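Local coordinates for protein probable adenylyl-sulfate kinase (Aeropyrum pernix, PDB 2YVU) that probably catalyses the ATP-dependent 3'-phosphorylation of adenosine 5'-phosphosulfate to 3'-phosphoadenylyl sulfate, the activated form of sulfate, at residues A[166-170]-A[171-175]; A[124-127]-A[128-131]; A[176-179]-A[180-184]. One frame throughout, in Å; residues are numbered along the deposited sequence.

Overall arrangement
All three contacts are local, two within or at the end of helices and one where a loop enters a helix, and they differ in burial and chemistry. Contacts 1 and 3 share helix 170-184, with centres about 14 Å apart: contact 1 caps its first turn with polar side chains, whereas contact 3 runs on toward its C-terminal end, where leucines and valines pack on the parallel sheet. Both are partly buried. Contact 2, on helix 123-129, is a surface contact governed by charge, a network of one glutamate and two arginines. It touches contact 1 through Glu-166, packed on Glu-125 and Arg-129, but lies about 15 Å from contact 3 at the nearest atoms.

Contact 1 (A[166-170]-A[171-175]); sequences ESNTI and EHNVS
Two first torsions bring Asn-168 and His-172 face to face at the N-terminal cap of helix 170-184: in Asn-168 CG lies beside the backbone N (chi1 -65°), while in His-172 CG swings anti to it (chi1 172°). The amide of Asn-168 stacks on one face of the imidazole with planes only 10° apart, its ND2 above the ring centre and its CG 3.4 Å from His-172 ND1. Thr-169 is the N-cap residue. Its OG1, set between the backbone N and the carbonyl carbon, accepts from His-172 N at 3.2 Å in a nearly straight bond, the capping bond of an N-cap threonine. Regular helical bonding starts with Asn-173 N to Thr-169 O (3.1 Å) and Val-174 N to Ile-170 O (2.8 Å). Outside the segments, Glu-171 OE2 forms a salt bridge with Arg-32 of helix 26-39, and Val-174 packs on the same helix. At the in-plane edge of the imidazole, Asn-173 OD1 weakly accepts from His-172 ND1. A water bridges the two asparagines, donating at 3.0 Å to Asn-168 OD1 and at 2.8 Å to Asn-173 OD1. With an alanine in place of Asn-168 the imidazole loses the amide over its face, and the ring would probably turn more easily, with the water left short of one acceptor. On the helix side facing helix 26-39, Ile-170 CG2 meets Val-174 CG2 at 3.9 Å.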
loop_
_atom_site.group_PDB
_atom_site.type_symbol
_atom_site.label_atom_id
_atom_site.label_comp_id
_atom_site.label_asym_id
_atom_site.label_seq_id
_atom_site.Cartn_x
_atom_site.Cartn_y
_atom_site.Cartn_z
ATOM N N GLU A 166 5.257 -9.299 -29.974
ATOM C CA GLU A 166 4.819 -9.787 -31.279
ATOM C C GLU A 166 5.937 -10.573 -31.957
ATOM O O GLU A 166 5.686 -11.573 -32.637
ATOM C CB GLU A 166 4.338 -8.620 -32.167
ATOM C CG GLU A 166 2.844 -8.271 -31.959
ATOM C CD GLU A 166 2.368 -7.037 -32.737
ATOM O OE1 GLU A 166 2.099 -5.993 -32.097
ATOM O OE2 GLU A 166 2.252 -7.107 -33.985
ATOM N N SER A 167 7.171 -10.136 -31.731
ATOM C CA SER A 167 8.346 -10.772 -32.309
ATOM C C SER A 167 8.863 -11.917 -31.463
ATOM O O SER A 167 9.327 -12.923 -31.992
ATOM C CB SER A 167 9.485 -9.758 -32.449
ATOM O OG SER A 167 9.013 -8.530 -32.958
ATOM N N ASN A 168 8.795 -11.763 -30.143
ATOM C CA ASN A 168 9.326 -12.784 -29.242
ATOM C C ASN A 168 8.319 -13.503 -28.384
ATOM O O ASN A 168 7.225 -12.994 -28.133
ATOM C CB ASN A 168 10.393 -12.168 -28.331
ATOM C CG ASN A 168 11.607 -11.704 -29.098
ATOM O OD1 ASN A 168 11.794 -10.512 -29.332
ATOM N ND2 ASN A 168 12.437 -12.648 -29.505
ATOM N N THR A 169 8.717 -14.683 -27.916
ATOM C CA THR A 169 7.870 -15.499 -27.063
ATOM C C THR A 169 7.900 -14.950 -25.627
ATOM O O THR A 169 8.740 -14.112 -25.290
ATOM C CB THR A 169 8.373 -16.948 -27.006
ATOM O OG1 THR A 169 9.686 -16.956 -26.451
ATOM C CG2 THR A 169 8.420 -17.565 -28.413
ATOM N N ILE A 170 6.990 -15.435 -24.792
ATOM C CA ILE A 170 6.942 -15.001 -23.404
ATOM C C ILE A 170 8.212 -15.452 -22.690
ATOM O O ILE A 170 8.709 -14.731 -21.837
ATOM C CB ILE A 170 5.744 -15.613 -22.648
ATOM C CG1 ILE A 170 4.449 -15.335 -23.402
ATOM C CG2 ILE A 170 5.643 -15.020 -21.241
ATOM C CD1 ILE A 170 4.108 -13.873 -23.533
ATOM N N GLU A 171 8.716 -16.641 -23.036
ATOM C CA GLU A 171 9.921 -17.202 -22.417
ATOM C C GLU A 171 11.124 -16.318 -22.683
ATOM O O GLU A 171 11.928 -16.045 -21.795
ATOM C CB GLU A 171 10.226 -18.607 -22.961
ATOM C CG GLU A 171 9.274 -19.714 -22.506
ATOM C CD GLU A 171 7.933 -19.675 -23.217
ATOM O OE1 GLU A 171 7.876 -19.164 -24.357
ATOM O OE2 GLU A 171 6.938 -20.168 -22.648
ATOM N N HIS A 172 11.248 -15.890 -23.928
ATOM C CA HIS A 172 12.337 -15.029 -24.294
ATOM C C HIS A 172 12.213 -13.727 -23.513
ATOM O O HIS A 172 13.190 -13.244 -22.939
ATOM C CB HIS A 172 12.299 -14.745 -25.799
ATOM C CG HIS A 172 13.286 -13.707 -26.237
ATOM N ND1 HIS A 172 13.076 -12.355 -26.056
ATOM C CD2 HIS A 172 14.503 -13.822 -26.814
ATOM C CE1 HIS A 172 14.121 -11.682 -26.502
ATOM N NE2 HIS A 172 15.002 -12.549 -26.966
ATOM N N ASN A 173 11.006 -13.166 -23.462
ATOM C CA ASN A 173 10.835 -11.894 -22.761
ATOM C C ASN A 173 10.996 -11.924 -21.260
ATOM O O ASN A 173 11.578 -10.997 -20.669
ATOM C CB ASN A 173 9.486 -11.258 -23.127
ATOM C CG ASN A 173 9.489 -10.684 -24.520
ATOM O OD1 ASN A 173 10.550 -10.331 -25.048
ATOM N ND2 ASN A 173 8.309 -10.566 -25.127
ATOM N N VAL A 174 10.463 -12.961 -20.618
ATOM C CA VAL A 174 10.610 -13.051 -19.174
ATOM C C VAL A 174 12.113 -13.122 -18.840
ATOM O O VAL A 174 12.612 -12.483 -17.901
ATOM C CB VAL A 174 9.928 -14.320 -18.617
ATOM C CG1 VAL A 174 10.402 -14.549 -17.227
ATOM C CG2 VAL A 174 8.390 -14.158 -18.625
ATOM N N SER A 175 12.819 -13.917 -19.635
ATOM C CA SER A 175 14.241 -14.126 -19.471
ATOM C C SER A 175 15.023 -12.843 -19.707
ATOM O O SER A 175 16.013 -12.583 -19.039
ATOM C CB SER A 175 14.697 -15.207 -20.466
ATOM O OG SER A 175 16.089 -15.404 -20.407
HETATM O O HOH W 1 11.537 -8.654 -27.000
#

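Contact 2 (A[124-127]-A[128-131]); sequences EEVI and RRDP
Glu-125 is gripped by two arginines in a salt-bridge network along helix 123-129. Its OE2 meets Arg-128 NH2 at 2.8 Å, nearly in line with its own C-O bond, but the N-H angle of 133° and a 31° tilt from the guanidinium plane show a bent bond. Its OE1 instead offers the anti lone pair to Arg-129 NE at 3.2 Å, close to that guanidinium plane. The carboxylate stands steeply to both guanidinium groups, so neither pair is a flat, two-pronged bridge. Glu-125 reaches them by a bend at chi2 (64°). A water links the first pair again, donating to Glu-125 OE2 and accepting from Arg-128 NE at the guanidinium edge. Beneath lie the helical bonds Arg-128 N to Glu-124 O (2.9 Å) and Arg-129 N to Glu-125 O (3.0 Å), which fix the spacing of the three residues. The extended Arg-129 is held further by Thr-165 OG1 at NH1 and by Gly-23 O at NH2, in the loop expected to bind ATP. Helix 123-129, just after strand 114-120, is thereby tied to that loop and to the segment following strand 161-164, while Asp-130 caps helix 131-139 through Gly-133 N.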
loop_
_atom_site.group_PDB
_atom_site.type_symbol
_atom_site.label_atom_id
_atom_site.label_comp_id
_atom_site.label_asym_id
_atom_site.label_seq_id
_atom_site.Cartn_x
_atom_site.Cartn_y
_atom_site.Cartn_z
ATOM N N GLU A 124 -4.283 -2.857 -32.701
ATOM C CA GLU A 124 -5.000 -3.805 -33.542
ATOM C C GLU A 124 -4.610 -5.207 -33.144
ATOM O O GLU A 124 -5.414 -6.127 -33.227
ATOM C CB GLU A 124 -4.664 -3.596 -35.020
ATOM C CG GLU A 124 -5.057 -2.242 -35.569
ATOM C CD GLU A 124 -4.734 -2.103 -37.051
ATOM O OE1 GLU A 124 -3.703 -2.648 -37.503
ATOM O OE2 GLU A 124 -5.507 -1.434 -37.765
ATOM N N GLU A 125 -3.357 -5.365 -32.722
ATOM C CA GLU A 125 -2.887 -6.668 -32.318
ATOM C C GLU A 125 -3.557 -7.145 -31.042
ATOM O O GLU A 125 -3.957 -8.298 -30.977
ATOM C CB GLU A 125 -1.357 -6.683 -32.152
ATOM C CG GLU A 125 -0.830 -8.020 -31.612
ATOM C CD GLU A 125 -1.069 -9.208 -32.566
ATOM O OE1 GLU A 125 -1.070 -10.368 -32.090
ATOM O OE2 GLU A 125 -1.240 -8.986 -33.788
ATOM N N VAL A 126 -3.702 -6.295 -30.026
ATOM C CA VAL A 126 -4.347 -6.780 -28.804
ATOM C C VAL A 126 -5.839 -7.021 -29.036
ATOM O O VAL A 126 -6.426 -7.893 -28.411
ATOM C CB VAL A 126 -4.136 -5.835 -27.557
ATOM C CG1 VAL A 126 -2.661 -5.787 -27.203
ATOM C CG2 VAL A 126 -4.650 -4.427 -27.820
ATOM N N ILE A 127 -6.446 -6.270 -29.946
ATOM C CA ILE A 127 -7.861 -6.476 -30.237
ATOM C C ILE A 127 -8.014 -7.829 -30.966
ATOM O O ILE A 127 -8.829 -8.673 -30.587
ATOM C CB ILE A 127 -8.418 -5.339 -31.112
ATOM C CG1 ILE A 127 -8.570 -4.064 -30.273
ATOM C CG2 ILE A 127 -9.769 -5.743 -31.684
ATOM C CD1 ILE A 127 -8.901 -2.819 -31.090
ATOM N N ARG A 128 -7.196 -8.025 -31.994
ATOM C CA ARG A 128 -7.200 -9.253 -32.789
ATOM C C ARG A 128 -6.957 -10.495 -31.914
ATOM O O ARG A 128 -7.532 -11.560 -32.135
ATOM C CB ARG A 128 -6.106 -9.154 -33.872
ATOM C CG ARG A 128 -6.555 -9.492 -35.289
ATOM C CD ARG A 128 -5.766 -8.691 -36.344
ATOM N NE ARG A 128 -4.324 -8.735 -36.117
ATOM C CZ ARG A 128 -3.471 -7.790 -36.496
ATOM N NH1 ARG A 128 -3.903 -6.712 -37.135
ATOM N NH2 ARG A 128 -2.183 -7.905 -36.201
ATOM N N ARG A 129 -6.103 -10.354 -30.917
ATOM C CA ARG A 129 -5.778 -11.470 -30.048
ATOM C C ARG A 129 -6.954 -12.030 -29.280
ATOM O O ARG A 129 -7.082 -13.249 -29.143
ATOM C CB ARG A 129 -4.723 -11.072 -29.009
ATOM C CG ARG A 129 -3.313 -10.921 -29.526
ATOM C CD ARG A 129 -2.339 -10.528 -28.384
ATOM N NE ARG A 129 -1.013 -10.294 -28.938
ATOM C CZ ARG A 129 0.027 -9.791 -28.278
ATOM N NH1 ARG A 129 1.183 -9.636 -28.917
ATOM N NH2 ARG A 129 -0.077 -9.438 -27.001
ATOM N N ASP A 130 -7.810 -11.142 -28.784
ATOM C CA ASP A 130 -8.902 -11.558 -27.927
ATOM C C ASP A 130 -10.317 -11.099 -28.263
ATOM O O ASP A 130 -10.925 -10.312 -27.513
ATOM C CB ASP A 130 -8.566 -11.128 -26.498
ATOM C CG ASP A 130 -9.522 -11.695 -25.495
ATOM O OD1 ASP A 130 -10.095 -12.762 -25.781
ATOM O OD2 ASP A 130 -9.691 -11.082 -24.420
ATOM N N PRO A 131 -10.871 -11.606 -29.381
ATOM C CA PRO A 131 -12.224 -11.261 -29.826
ATOM C C PRO A 131 -13.230 -11.512 -28.707
ATOM O O PRO A 131 -13.992 -10.622 -28.314
ATOM C CB PRO A 131 -12.445 -12.207 -31.006
ATOM C CG PRO A 131 -11.070 -12.386 -31.570
ATOM C CD PRO A 131 -10.225 -12.539 -30.327
HETATM O O HOH W 2 -3.036 -10.868 -34.900
#

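Contact 3 (A[176-179]-A[180-184]); sequences YLYS and LVKAV
Helix 170-184 lies against the parallel sheet of this P-loop kinase fold, and within it Tyr-178 and Lys-182, one turn apart, make a CH-pi contact. Lys-182 CG sits over one face of the ring, 3.6 Å from its centroid and 23° off the normal, displaced toward the rim. The ring comes to that place because Tyr-178 CG is anti to the backbone N (chi1 169°), while the lysine chain, bent at chi2 and chi3, follows it outward until CE lies 3.5 Å from Tyr-178 OH. Glu-40 gathers both polar ends: OE1 forms a salt bridge with Lys-182 NZ, and OE2 is hydrogen-bonded to Tyr-178 OH, which probably steadies the tyrosine hydroxyl and offsets the lysine's charge. Backbone bonds hold the turn, with Lys-182 N to Tyr-178 O at 2.9 Å and Val-181 N to Leu-177 O at 3.0 Å. On the buried side Leu-177 packs on strands 14-19, 114-120 and 161-164 as well as on helix 26-39, Val-181 covers Ile-14 and Val-16, and Leu-180 rests on Leu-115, Ile-117 and Leu-161. Between Leu-177 and Val-181 the local touch is light, CD2 of the first lying 4.2 Å from CG2 of the second.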
loop_
_atom_site.group_PDB
_atom_site.type_symbol
_atom_site.label_atom_id
_atom_site.label_comp_id
_atom_site.label_asym_id
_atom_site.label_seq_id
_atom_site.Cartn_x
_atom_site.Cartn_y
_atom_site.Cartn_z
ATOM N N TYR A 176 14.570 -12.035 -20.659
ATOM C CA TYR A 176 15.254 -10.783 -20.969
ATOM C C TYR A 176 15.071 -9.793 -19.828
ATOM O O TYR A 176 16.009 -9.086 -19.466
ATOM C CB TYR A 176 14.701 -10.221 -22.288
ATOM C CG TYR A 176 15.466 -9.069 -22.931
ATOM C CD1 TYR A 176 16.860 -9.095 -23.059
ATOM C CD2 TYR A 176 14.778 -7.983 -23.481
ATOM C CE1 TYR A 176 17.545 -8.078 -23.720
ATOM C CE2 TYR A 176 15.452 -6.951 -24.146
ATOM C CZ TYR A 176 16.837 -7.007 -24.263
ATOM O OH TYR A 176 17.497 -5.985 -24.915
ATOM N N LEU A 177 13.865 -9.752 -19.254
ATOM C CA LEU A 177 13.547 -8.835 -18.140
ATOM C C LEU A 177 14.288 -9.271 -16.885
ATOM O O LEU A 177 14.769 -8.452 -16.107
ATOM C CB LEU A 177 12.032 -8.851 -17.835
ATOM C CG LEU A 177 11.265 -7.587 -17.371
ATOM C CD1 LEU A 177 10.086 -7.982 -16.485
ATOM C CD2 LEU A 177 12.158 -6.626 -16.647
ATOM N N TYR A 178 14.343 -10.582 -16.690
ATOM C CA TYR A 178 15.031 -11.160 -15.549
ATOM C C TYR A 178 16.503 -10.765 -15.549
ATOM O O TYR A 178 17.060 -10.505 -14.493
ATOM C CB TYR A 178 14.875 -12.687 -15.577
ATOM C CG TYR A 178 15.761 -13.428 -14.587
ATOM C CD1 TYR A 178 17.117 -13.636 -14.855
ATOM C CD2 TYR A 178 15.241 -13.929 -13.390
ATOM C CE1 TYR A 178 17.930 -14.321 -13.965
ATOM C CE2 TYR A 178 16.053 -14.621 -12.483
ATOM C CZ TYR A 178 17.393 -14.810 -12.782
ATOM O OH TYR A 178 18.201 -15.481 -11.910
ATOM N N SER A 179 17.137 -10.713 -16.720
ATOM C CA SER A 179 18.560 -10.342 -16.787
ATOM C C SER A 179 18.790 -8.897 -16.361
ATOM O O SER A 179 19.775 -8.600 -15.679
ATOM C CB SER A 179 19.110 -10.547 -18.200
ATOM O OG SER A 179 19.135 -11.921 -18.545
ATOM N N LEU A 180 17.883 -8.000 -16.757
ATOM C CA LEU A 180 17.982 -6.579 -16.390
ATOM C C LEU A 180 17.797 -6.475 -14.867
ATOM O O LEU A 180 18.585 -5.825 -14.170
ATOM C CB LEU A 180 16.882 -5.748 -17.094
ATOM C CG LEU A 180 17.016 -4.227 -17.356
ATOM C CD1 LEU A 180 15.661 -3.517 -17.140
ATOM C CD2 LEU A 180 18.051 -3.613 -16.450
ATOM N N VAL A 181 16.759 -7.126 -14.349
ATOM C CA VAL A 181 16.498 -7.089 -12.909
ATOM C C VAL A 181 17.711 -7.590 -12.118
ATOM O O VAL A 181 18.163 -6.937 -11.178
ATOM C CB VAL A 181 15.265 -7.961 -12.536
ATOM C CG1 VAL A 181 15.239 -8.209 -11.038
ATOM C CG2 VAL A 181 13.967 -7.238 -12.955
ATOM N N LYS A 182 18.232 -8.755 -12.494
ATOM C CA LYS A 182 19.381 -9.313 -11.784
ATOM C C LYS A 182 20.609 -8.419 -11.927
ATOM O O LYS A 182 21.444 -8.350 -11.033
ATOM C CB LYS A 182 19.691 -10.723 -12.299
ATOM C CG LYS A 182 18.600 -11.731 -11.982
ATOM C CD LYS A 182 18.538 -12.090 -10.489
ATOM C CE LYS A 182 19.770 -12.906 -10.083
ATOM N NZ LYS A 182 19.601 -13.646 -8.801
ATOM N N ALA A 183 20.709 -7.721 -13.048
ATOM C CA ALA A 183 21.851 -6.847 -13.254
ATOM C C ALA A 183 21.770 -5.664 -12.313
ATOM O O ALA A 183 22.788 -5.134 -11.886
ATOM C CB ALA A 183 21.896 -6.366 -14.696
ATOM N N VAL A 184 20.557 -5.257 -11.973
ATOM C CA VAL A 184 20.373 -4.106 -11.101
ATOM C C VAL A 184 20.403 -4.404 -9.598
ATOM O O VAL A 184 20.986 -3.639 -8.826
ATOM C CB VAL A 184 19.035 -3.376 -11.442
ATOM C CG1 VAL A 184 18.728 -2.296 -10.408
ATOM C CG2 VAL A 184 19.125 -2.745 -12.824
#